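Local coordinates for protein AP-4 complex accessory subunit Tepsin (Equus caballus, PDB 5WF2) that probably associates with the adapter-like complex AP-4, through its beta and epsilon subunits, and may thereby take part in vesicular protein trafficking at the trans-Golgi network, at residues I125-H128 and F129-S132; P117-N120 and K121-I125. All coordinates share one frame; numbering follows the deposited sequence.

Contact 1 (I125-H128 and F129-S132)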
loop_
_atom_site.group_PDB
_atom_site.type_symbol
_atom_site.label_atom_id
_atom_site.label_comp_id
_atom_site.label_asym_id
_atom_site.label_seq_id
_atom_site.Cartn_x
_atom_site.Cartn_y
_atom_site.Cartn_z
ATOM N N ILE A 125 -4.646 6.269 7.401
ATOM C CA ILE A 125 -3.390 5.527 7.398
ATOM C C ILE A 125 -2.252 6.438 7.844
ATOM O O ILE A 125 -1.387 6.049 8.635
ATOM C CB ILE A 125 -3.107 4.951 6.004
ATOM C CG1 ILE A 125 -4.129 3.884 5.630
ATOM C CG2 ILE A 125 -1.740 4.356 5.969
ATOM C CD1 ILE A 125 -4.126 3.423 4.201
ATOM N N LEU A 126 -2.193 7.640 7.275
ATOM C CA LEU A 126 -1.120 8.564 7.605
ATOM C C LEU A 126 -1.167 8.920 9.074
ATOM O O LEU A 126 -0.136 8.930 9.756
ATOM C CB LEU A 126 -1.245 9.816 6.737
ATOM C CG LEU A 126 -0.205 10.918 6.917
ATOM C CD1 LEU A 126 1.173 10.359 6.754
ATOM C CD2 LEU A 126 -0.450 12.021 5.889
ATOM N N ARG A 127 -2.367 9.205 9.601
ATOM C CA ARG A 127 -2.478 9.567 11.018
ATOM C C ARG A 127 -2.082 8.416 11.933
ATOM O O ARG A 127 -1.487 8.635 12.990
ATOM C CB ARG A 127 -3.897 10.033 11.346
ATOM C CG ARG A 127 -4.331 11.344 10.644
ATOM C CD ARG A 127 -3.711 12.611 11.204
ATOM N NE ARG A 127 -2.510 12.974 10.464
ATOM C CZ ARG A 127 -2.499 13.676 9.334
ATOM N NH1 ARG A 127 -3.634 14.116 8.799
ATOM N NH2 ARG A 127 -1.336 13.930 8.738
ATOM N N HIS A 128 -2.346 7.192 11.521
ATOM C CA HIS A 128 -1.957 6.023 12.293
ATOM C C HIS A 128 -0.433 5.873 12.334
ATOM O O HIS A 128 0.157 5.702 13.409
ATOM C CB HIS A 128 -2.620 4.801 11.701
ATOM C CG HIS A 128 -2.368 3.555 12.483
ATOM N ND1 HIS A 128 -3.061 3.245 13.639
ATOM C CD2 HIS A 128 -1.423 2.602 12.342
ATOM C CE1 HIS A 128 -2.600 2.107 14.124
ATOM N NE2 HIS A 128 -1.601 1.697 13.366
ATOM N N PHE A 129 0.227 5.941 11.170
ATOM C CA PHE A 129 1.679 5.789 11.134
ATOM C C PHE A 129 2.365 6.908 11.915
ATOM O O PHE A 129 3.328 6.666 12.646
ATOM C CB PHE A 129 2.175 5.753 9.681
ATOM C CG PHE A 129 1.723 4.558 8.867
ATOM C CD1 PHE A 129 1.210 3.405 9.460
ATOM C CD2 PHE A 129 1.963 4.540 7.486
ATOM C CE1 PHE A 129 0.845 2.321 8.697
ATOM C CE2 PHE A 129 1.599 3.443 6.708
ATOM C CZ PHE A 129 1.048 2.334 7.297
ATOM N N GLU A 130 1.844 8.137 11.826
ATOM C CA GLU A 130 2.416 9.254 12.574
ATOM C C GLU A 130 2.262 9.052 14.080
ATOM O O GLU A 130 3.179 9.351 14.855
ATOM C CB GLU A 130 1.757 10.552 12.111
ATOM C CG GLU A 130 2.186 10.989 10.733
ATOM C CD GLU A 130 1.565 12.269 10.262
ATOM O OE1 GLU A 130 0.496 12.670 10.783
ATOM O OE2 GLU A 130 2.148 12.863 9.337
ATOM N N ALA A 131 1.121 8.524 14.506
ATOM C CA ALA A 131 0.867 8.313 15.926
ATOM C C ALA A 131 1.821 7.293 16.528
ATOM O O ALA A 131 2.325 7.479 17.644
ATOM C CB ALA A 131 -0.572 7.862 16.109
ATOM N N SER A 132 2.085 6.204 15.807
ATOM C CA SER A 132 3.004 5.192 16.297
ATOM C C SER A 132 4.416 5.723 16.482
ATOM O O SER A 132 5.161 5.183 17.304
ATOM C CB SER A 132 3.016 4.010 15.347
ATOM O OG SER A 132 1.686 3.627 15.040
#
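Arg127 and Glu130, one turn apart on the last helix of the all-helical VHS/ENTH-like domain of tepsin, form an i to i+3 salt bridge on the outer side of a helix whose inner side is apolar. Glu130 can be followed outward. Its CB lies 3.4 Å from Leu126 O, and its CG, 3.3 Å from Leu126 O, is anti to the backbone carbonyl carbon of Glu130 (chi1 -72°), which turns the chain back toward the preceding turn. CD then comes within 3.7 Å of Arg127 NH2. Beyond it, OE2 lies 3.7 Å from the Leu126 CD1 methyl, while OE1 takes both bonds from the guanidinium: Arg127 NE and Arg127 NH2 each stand 3.0 Å from Glu130 OE1. The grip is side-on, yet both nitrogens converge on one oxygen. That oxygen lies almost in the guanidinium plane and is approached on its syn side from a single face of the carboxylate, the two planes being 34° apart. Bends at chi2 and chi3 of Arg127 curl its chain into this position.

The inner side illustrates the other half of an amphipathic helix. Ile125 and Phe129 run side by side, and Ile125 CG2 makes a CH-pi contact over the ring face, 3.9 Å from the Phe129 centroid. Leu82 and Ala86 of helix 75-89 and Leu107 of helix 96-111 pack on Ile125, while Val85, Ile99 and Thr103 touch Phe129. Regular i to i+4 backbone bonds run from Phe129 N to Ile125 O through Ser132 N to His128 O. Further along, the Ser132 hydroxyl, hydrogen-bonded to Gln96 OE1, lies over one face of the His128 ring, offset toward its rim; OG is 4.2 Å from His128 NE2, with no bond between them.

Contact 2 (P117-N120 and K121-I125)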
loop_
_atom_site.group_PDB
_atom_site.type_symbol
_atom_site.label_atom_id
_atom_site.label_comp_id
_atom_site.label_asym_id
_atom_site.label_seq_id
_atom_site.Cartn_x
_atom_site.Cartn_y
_atom_site.Cartn_z
ATOM N N PRO A 117 -13.522 8.699 -0.661
ATOM C CA PRO A 117 -12.981 7.469 -0.040
ATOM C C PRO A 117 -11.459 7.396 0.026
ATOM O O PRO A 117 -10.897 6.976 1.057
ATOM C CB PRO A 117 -13.534 6.358 -0.943
ATOM C CG PRO A 117 -14.697 6.964 -1.671
ATOM C CD PRO A 117 -14.366 8.418 -1.834
ATOM N N VAL A 118 -10.781 7.723 -1.071
ATOM C CA VAL A 118 -9.328 7.611 -1.120
ATOM C C VAL A 118 -8.698 8.645 -0.204
ATOM O O VAL A 118 -7.785 8.336 0.564
ATOM C CB VAL A 118 -8.830 7.744 -2.565
ATOM C CG1 VAL A 118 -7.295 7.894 -2.658
ATOM C CG2 VAL A 118 -9.267 6.544 -3.369
ATOM N N THR A 119 -9.206 9.876 -0.235
ATOM C CA THR A 119 -8.700 10.916 0.650
ATOM C C THR A 119 -8.872 10.506 2.111
ATOM O O THR A 119 -7.952 10.647 2.935
ATOM C CB THR A 119 -9.424 12.254 0.365
ATOM O OG1 THR A 119 -9.076 12.729 -0.951
ATOM C CG2 THR A 119 -9.010 13.302 1.383
ATOM N N ASN A 120 -10.057 10.004 2.454
ATOM C CA ASN A 120 -10.330 9.615 3.825
ATOM C C ASN A 120 -9.411 8.475 4.254
ATOM O O ASN A 120 -8.830 8.497 5.346
ATOM C CB ASN A 120 -11.802 9.202 3.974
ATOM C CG ASN A 120 -12.152 8.766 5.410
ATOM O OD1 ASN A 120 -12.564 7.617 5.658
ATOM N ND2 ASN A 120 -11.989 9.685 6.360
ATOM N N LYS A 121 -9.284 7.467 3.414
ATOM C CA LYS A 121 -8.505 6.298 3.797
ATOM C C LYS A 121 -7.022 6.643 3.900
ATOM O O LYS A 121 -6.330 6.174 4.815
ATOM C CB LYS A 121 -8.743 5.160 2.805
ATOM C CG LYS A 121 -8.121 3.804 3.266
ATOM C CD LYS A 121 -8.491 2.602 2.356
ATOM C CE LYS A 121 -8.727 1.328 3.197
ATOM N NZ LYS A 121 -7.665 1.224 4.236
ATOM N N ALA A 122 -6.508 7.448 2.970
ATOM C CA ALA A 122 -5.110 7.872 3.058
ATOM C C ALA A 122 -4.865 8.664 4.321
ATOM O O ALA A 122 -3.801 8.551 4.940
ATOM C CB ALA A 122 -4.755 8.718 1.843
ATOM N N THR A 123 -5.822 9.504 4.707
ATOM C CA THR A 123 -5.653 10.305 5.906
ATOM C C THR A 123 -5.555 9.407 7.141
ATOM O O THR A 123 -4.673 9.606 7.988
ATOM C CB THR A 123 -6.794 11.314 6.049
ATOM O OG1 THR A 123 -6.805 12.218 4.924
ATOM C CG2 THR A 123 -6.624 12.129 7.311
ATOM N N LYS A 124 -6.441 8.395 7.250
ATOM C CA LYS A 124 -6.440 7.539 8.448
ATOM C C LYS A 124 -5.154 6.740 8.542
ATOM O O LYS A 124 -4.602 6.569 9.631
ATOM C CB LYS A 124 -7.634 6.579 8.446
ATOM C CG LYS A 124 -8.941 7.264 8.243
ATOM C CD LYS A 124 -10.132 6.525 8.871
ATOM C CE LYS A 124 -10.455 5.231 8.199
ATOM N NZ LYS A 124 -11.859 4.773 8.598
ATOM N N ILE A 125 -4.646 6.269 7.401
ATOM C CA ILE A 125 -3.390 5.527 7.398
ATOM C C ILE A 125 -2.252 6.438 7.844
ATOM O O ILE A 125 -1.387 6.049 8.635
ATOM C CB ILE A 125 -3.107 4.951 6.004
ATOM C CG1 ILE A 125 -4.129 3.884 5.630
ATOM C CG2 ILE A 125 -1.740 4.356 5.969
ATOM C CD1 ILE A 125 -4.126 3.423 4.201
HETATM O O HOH W 1 -13.916 6.509 8.251
#
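The first turns of helix 117-132, the C-terminal helix of the VHS/ENTH-like domain, show how side chains can supplement an alpha-helical backbone ladder. Successive i to i+4 bonds run from Lys121 N to Pro117 O through Lys124 N to Asn120 O. At Thr119 the carbonyl oxygen is used twice: Thr123 N approaches from one face of the carbonyl plane and the Thr123 hydroxyl from the other, with OG1 2.8 Å from Thr119 O. The hydroxyl gets there because OG1 is anti to the Thr123 carbonyl carbon (chi1 -61°) and so leans back toward the previous turn. With an alanine in place of Thr123, Thr119 O would probably lose its second donor and be left with the backbone N-H alone of the two described here. The Thr119 hydroxyl turns to Ser114 O, in the segment leading into the helix.

One residue further, Asn120 and Lys124 pair through solvent. Asn120 OD1 and Lys124 NZ stand 4.2 Å apart, and water 1 spans them, donating to OD1 at 3.1 Å and accepting from NZ at 2.7 Å. The lysine starts close in, its CG 3.2 Å from Asn120 O, and a bend at chi3 (-68°) brings its amine round to the water. On the inner side Ala122 rests its CB 3.3 Å from Val118 O and packs on Leu107 and Leu110, while Val118 meets Gln78 and Met79 of helix 75-89. Because the Lys124 ammonium reaches the Asn120 amide oxygen through a water, that link probably tolerates more movement than the direct hydroxyl-to-carbonyl bond beside it.

Contacts 1 and 2 are consecutive lengths of helix 117-132, their centres about 11 Å apart, and they meet at Ile125, where residues 117-125 end and 125-132 begin. Ile125 plays different parts in the two: in contact 2 it merely ends the segment, its backbone N bonded to Lys121 O within 121-125, and does not touch 117-120, whereas in contact 1 it contributes both its carbonyl oxygen, to Phe129 N, and its side chain. A common inner side runs through both, since Leu107 of helix 96-111 touches Ala122 as well as Ile125, and helix 75-89 meets side chains from each contact. Of the charged side chains, Lys124 is linked to Asn120 by a water, whereas Arg127 meets Glu130 directly.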